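Side-chain contacts in periplasmic sugar-binding protein (Chloroflexus aurantiacus, PDB 4RXU), which binds beta-D-glucose between its two lobes and probably serves as the solute-binding component of an ABC-type sugar transporter: residues V79-L82 with I83-I87; V114-Y117 with D118-R122. One frame throughout, in Å; residues are numbered along the deposited sequence.

Contact 1: V79-L82 with I83-I87; sequences VEAL and IAKGI
The last turn of helix 72-84 runs from V79-L82 into I83-I87 with the regular i to i+4 bonds, I83 N to V79 O at 2.9 Å being the straightest of them (167°), and closes in a Schellman motif at G86. There L82 O receives I87 N at 3.3 Å in a straight bond whose donor stands 30° out of the carbonyl plane, and G86 N in a weak, bent one. G86 takes a positive phi, which turns the chain back so that I87 returns over the helix end. I87 CD1 comes to 3.6 Å from L82 CB, while CG1 and CG2 lie against L82 O, so aliphatic carbons lie beside the carbonyl oxygen that takes both N-H groups. I87 reaches this place with CG1 set between its own backbone N and carbonyl carbon (chi1 71°). One turn earlier, I83 CD1 meets V79 CG1 at 3.9 Å, the two side chains passing at a slant. V79 and L82 pack on strand 89-92 and L82 also on strand 61-67, seating the helix end on the sheet. K85 CG touches A81 O at 3.4 Å. A water donates to A81 O at 2.8 Å and accepts only a weak bond from K85 NZ, which also forms a long, weak ion pair with E64. The helix end is therefore closed by apolar L82-I87 packing and by lysine and water.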
loop_
_atom_site.group_PDB
_atom_site.type_symbol
_atom_site.label_atom_id
_atom_site.label_comp_id
_atom_site.label_asym_id
_atom_site.label_seq_id
_atom_site.Cartn_x
_atom_site.Cartn_y
_atom_site.Cartn_z
ATOM N N VAL A 79 -5.717 -4.599 -21.155
ATOM C CA VAL A 79 -4.421 -4.925 -21.752
ATOM C C VAL A 79 -4.602 -5.277 -23.227
ATOM O O VAL A 79 -3.843 -4.824 -24.080
ATOM C CB VAL A 79 -3.711 -6.038 -20.971
ATOM C CG1 VAL A 79 -2.457 -6.537 -21.673
ATOM C CG2 VAL A 79 -3.332 -5.506 -19.601
ATOM N N GLU A 80 -5.608 -6.097 -23.529
ATOM C CA GLU A 80 -5.805 -6.508 -24.917
ATOM C C GLU A 80 -6.118 -5.310 -25.831
ATOM O O GLU A 80 -5.630 -5.235 -26.974
ATOM C CB GLU A 80 -6.860 -7.605 -25.007
ATOM C CG GLU A 80 -6.415 -8.887 -24.295
ATOM C CD GLU A 80 -7.507 -9.906 -24.079
ATOM O OE1 GLU A 80 -8.668 -9.509 -23.883
ATOM O OE2 GLU A 80 -7.184 -11.123 -24.081
ATOM N N ALA A 81 -6.882 -4.351 -25.309
ATOM C CA ALA A 81 -7.238 -3.143 -26.072
ATOM C C ALA A 81 -5.992 -2.330 -26.357
ATOM O O ALA A 81 -5.814 -1.816 -27.451
ATOM C CB ALA A 81 -8.230 -2.300 -25.309
ATOM N N LEU A 82 -5.109 -2.238 -25.363
ATOM C CA LEU A 82 -3.895 -1.444 -25.523
ATOM C C LEU A 82 -2.939 -2.107 -26.521
ATOM O O LEU A 82 -2.315 -1.442 -27.344
ATOM C CB LEU A 82 -3.218 -1.257 -24.173
ATOM C CG LEU A 82 -3.973 -0.290 -23.250
ATOM C CD1 LEU A 82 -3.396 -0.358 -21.834
ATOM C CD2 LEU A 82 -3.998 1.145 -23.774
ATOM N N ILE A 83 -2.839 -3.431 -26.441
ATOM C CA ILE A 83 -2.045 -4.201 -27.416
ATOM C C ILE A 83 -2.526 -3.882 -28.817
ATOM O O ILE A 83 -1.713 -3.652 -29.719
ATOM C CB ILE A 83 -2.137 -5.709 -27.168
ATOM C CG1 ILE A 83 -1.369 -6.067 -25.895
ATOM C CG2 ILE A 83 -1.597 -6.489 -28.366
ATOM C CD1 ILE A 83 -1.689 -7.457 -25.380
ATOM N N ALA A 84 -3.844 -3.844 -28.987
ATOM C CA ALA A 84 -4.435 -3.638 -30.301
ATOM C C ALA A 84 -4.206 -2.226 -30.818
ATOM O O ALA A 84 -4.158 -1.988 -32.027
ATOM C CB ALA A 84 -5.911 -3.977 -30.284
ATOM N N LYS A 85 -4.068 -1.291 -29.896
ATOM C CA LYS A 85 -3.678 0.070 -30.244
ATOM C C LYS A 85 -2.194 0.271 -30.525
ATOM O O LYS A 85 -1.782 1.362 -30.911
ATOM C CB LYS A 85 -4.065 0.995 -29.124
ATOM C CG LYS A 85 -5.554 1.159 -29.017
ATOM C CD LYS A 85 -5.847 2.332 -28.118
ATOM C CE LYS A 85 -7.338 2.565 -28.014
ATOM N NZ LYS A 85 -7.883 1.692 -26.942
ATOM N N GLY A 86 -1.385 -0.745 -30.270
ATOM C CA GLY A 86 0.011 -0.733 -30.696
ATOM C C GLY A 86 1.007 -0.341 -29.634
ATOM O O GLY A 86 2.133 0.044 -29.928
ATOM N N ILE A 87 0.605 -0.452 -28.384
ATOM C CA ILE A 87 1.568 -0.187 -27.322
ATOM C C ILE A 87 2.771 -1.120 -27.379
ATOM O O ILE A 87 2.671 -2.286 -27.749
ATOM C CB ILE A 87 0.978 -0.151 -25.897
ATOM C CG1 ILE A 87 0.549 -1.536 -25.383
ATOM C CG2 ILE A 87 -0.109 0.919 -25.792
ATOM C CD1 ILE A 87 0.402 -1.546 -23.870
HETATM O O HOH W 1 -7.994 -1.112 -29.014
#

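Contact 2: V114-Y117 with D118-R122; sequences VISY and DRLIR. With BGC (beta-D-glucopyranose), chain C.
S116 OG is gripped by two backbone groups, as donor and as acceptor: it donates to R119 O at 2.7 Å, lying in the carbonyl plane on a lone pair, and accepts I121 N at 3.0 Å. With OG turned anti to the backbone N (chi1 -162°), the hydroxyl faces the returning loop and ties the end of strand 113-117 to the chain three to five residues on. I121 CG1 packs beside S116 OG at 3.6 Å. Between these ends the chain makes a classic gamma turn centred on D118, whose phi is positive (70°), closed by the weak R119 N to Y117 O bond. The turn sends D118 and R119 into the sugar pocket. D118 OD2 takes the hydrogen of glucose O2 at 2.7 Å, while its OD1 pairs with R44. The R119 chain, extended from CG to NE, brings its guanidinium edge to the ring: NE donates to glucose O1 and NH2 to O5, each at 3.0 Å and nearly straight (169°). R119 NH2 also forms a salt bridge with E42, and NH1 bonds to P94 O, so partners on all three nitrogens limit rotation of the group. Strand 113-117 lies between strands 89-92 and 129-133; Y117 packs on helix 300-315 and bonds through OH to D48, while L120 and R122 touch N167 at the start of helix 167-185.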
loop_
_atom_site.group_PDB
_atom_site.type_symbol
_atom_site.label_atom_id
_atom_site.label_comp_id
_atom_site.label_asym_id
_atom_site.label_seq_id
_atom_site.Cartn_x
_atom_site.Cartn_y
_atom_site.Cartn_z
ATOM N N VAL A 114 6.564 -5.343 -20.025
ATOM C CA VAL A 114 5.648 -5.321 -18.889
ATOM C C VAL A 114 6.342 -4.738 -17.652
ATOM O O VAL A 114 7.281 -5.336 -17.085
ATOM C CB VAL A 114 5.120 -6.731 -18.554
ATOM C CG1 VAL A 114 4.200 -6.681 -17.335
ATOM C CG2 VAL A 114 4.349 -7.285 -19.730
ATOM N N ILE A 115 5.877 -3.552 -17.257
ATOM C CA ILE A 115 6.330 -2.892 -16.044
ATOM C C ILE A 115 5.181 -3.022 -15.038
ATOM O O ILE A 115 4.145 -2.360 -15.138
ATOM C CB ILE A 115 6.628 -1.410 -16.277
ATOM C CG1 ILE A 115 7.686 -1.235 -17.379
ATOM C CG2 ILE A 115 7.055 -0.749 -14.969
ATOM C CD1 ILE A 115 8.028 0.208 -17.703
ATOM N N SER A 116 5.366 -3.898 -14.060
ATOM C CA SER A 116 4.410 -4.007 -12.978
ATOM C C SER A 116 4.609 -2.743 -12.106
ATOM O O SER A 116 5.736 -2.338 -11.859
ATOM C CB SER A 116 4.681 -5.295 -12.207
ATOM O OG SER A 116 3.593 -5.722 -11.409
ATOM N N TYR A 117 3.503 -2.125 -11.704
ATOM C CA TYR A 117 3.508 -0.801 -11.123
ATOM C C TYR A 117 2.834 -0.841 -9.760
ATOM O O TYR A 117 1.669 -1.201 -9.649
ATOM C CB TYR A 117 2.760 0.160 -12.031
ATOM C CG TYR A 117 2.733 1.585 -11.511
ATOM C CD1 TYR A 117 3.824 2.417 -11.619
ATOM C CD2 TYR A 117 1.604 2.077 -10.890
ATOM C CE1 TYR A 117 3.795 3.704 -11.114
ATOM C CE2 TYR A 117 1.554 3.370 -10.413
ATOM C CZ TYR A 117 2.662 4.171 -10.516
ATOM O OH TYR A 117 2.599 5.443 -10.010
ATOM N N ASP A 118 3.616 -0.481 -8.746
ATOM C CA ASP A 118 3.229 -0.445 -7.334
ATOM C C ASP A 118 3.024 -1.833 -6.749
ATOM O O ASP A 118 3.611 -2.153 -5.725
ATOM C CB ASP A 118 2.008 0.418 -7.041
ATOM C CG ASP A 118 1.858 0.649 -5.573
ATOM O OD1 ASP A 118 2.536 1.575 -5.070
ATOM O OD2 ASP A 118 1.130 -0.135 -4.903
ATOM N N ARG A 119 2.140 -2.615 -7.366
ATOM C CA ARG A 119 1.840 -3.986 -6.961
ATOM C C ARG A 119 2.441 -4.923 -7.970
ATOM O O ARG A 119 2.547 -4.591 -9.161
ATOM C CB ARG A 119 0.334 -4.235 -6.943
ATOM C CG ARG A 119 -0.422 -3.393 -5.962
ATOM C CD ARG A 119 -1.908 -3.613 -6.138
ATOM N NE ARG A 119 -2.675 -2.916 -5.136
ATOM C CZ ARG A 119 -3.991 -2.827 -5.131
ATOM N NH1 ARG A 119 -4.698 -3.358 -6.120
ATOM N NH2 ARG A 119 -4.595 -2.190 -4.147
ATOM N N LEU A 120 2.827 -6.096 -7.481
ATOM C CA LEU A 120 3.516 -7.079 -8.285
ATOM C C LEU A 120 2.568 -8.112 -8.905
ATOM O O LEU A 120 1.767 -8.736 -8.223
ATOM C CB LEU A 120 4.541 -7.786 -7.387
ATOM C CG LEU A 120 5.526 -8.749 -8.048
ATOM C CD1 LEU A 120 6.313 -8.081 -9.168
ATOM C CD2 LEU A 120 6.430 -9.352 -6.978
ATOM N N ILE A 121 2.679 -8.288 -10.218
ATOM C CA ILE A 121 2.057 -9.417 -10.905
ATOM C C ILE A 121 2.836 -10.673 -10.559
ATOM O O ILE A 121 4.060 -10.695 -10.650
ATOM C CB ILE A 121 2.057 -9.217 -12.432
ATOM C CG1 ILE A 121 1.140 -8.037 -12.762
ATOM C CG2 ILE A 121 1.572 -10.483 -13.125
ATOM C CD1 ILE A 121 1.060 -7.668 -14.224
ATOM N N ARG A 122 2.113 -11.720 -10.181
ATOM C CA ARG A 122 2.700 -12.953 -9.682
ATOM C C ARG A 122 2.537 -14.144 -10.585
ATOM O O ARG A 122 1.686 -14.155 -11.467
ATOM C CB ARG A 122 2.120 -13.276 -8.309
ATOM C CG ARG A 122 2.531 -12.258 -7.256
ATOM C CD ARG A 122 2.010 -12.660 -5.891
ATOM N NE ARG A 122 2.837 -13.714 -5.285
ATOM C CZ ARG A 122 2.505 -14.979 -5.108
ATOM N NH1 ARG A 122 1.326 -15.459 -5.492
ATOM N NH2 ARG A 122 3.398 -15.783 -4.527
HETATM C C2 BGC C . -0.834 0.433 -2.274
HETATM C C3 BGC C . -1.242 1.336 -1.128
HETATM C C4 BGC C . -2.757 1.482 -1.119
HETATM C C5 BGC C . -3.444 0.116 -1.138
HETATM C C6 BGC C . -4.946 0.198 -1.296
HETATM C C1 BGC C . -1.538 -0.882 -1.986
HETATM O O1 BGC C . -1.099 -1.921 -2.811
HETATM O O2 BGC C . 0.590 0.290 -2.283
HETATM O O3 BGC C . -0.605 2.597 -1.312
HETATM O O4 BGC C . -3.146 2.116 0.115
HETATM O O5 BGC C . -2.937 -0.679 -2.192
HETATM O O6 BGC C . -5.323 1.040 -2.388
#

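Both contacts lie in the lobe built on the sheet that holds strands 89-92 and 113-117, on the same side of the chain's centre, their own centres about 17 Å apart and their nearest atoms about 7 Å apart without touching. Contact 1 closes a helix at the partly buried periphery; contact 2 ends a strand in the buried interior, beside the sugar. They share a neighbour in strand 89-92, which V79 and L82 touch with their side chains and I115 joins through backbone bonds. In 79-87 the backbone makes the hydrogen bonds and aliphatic groups pack around them, whereas in 114-122 a serine hydroxyl braces the loop through two backbone bonds, and that loop carries an acid and an arginine to glucose.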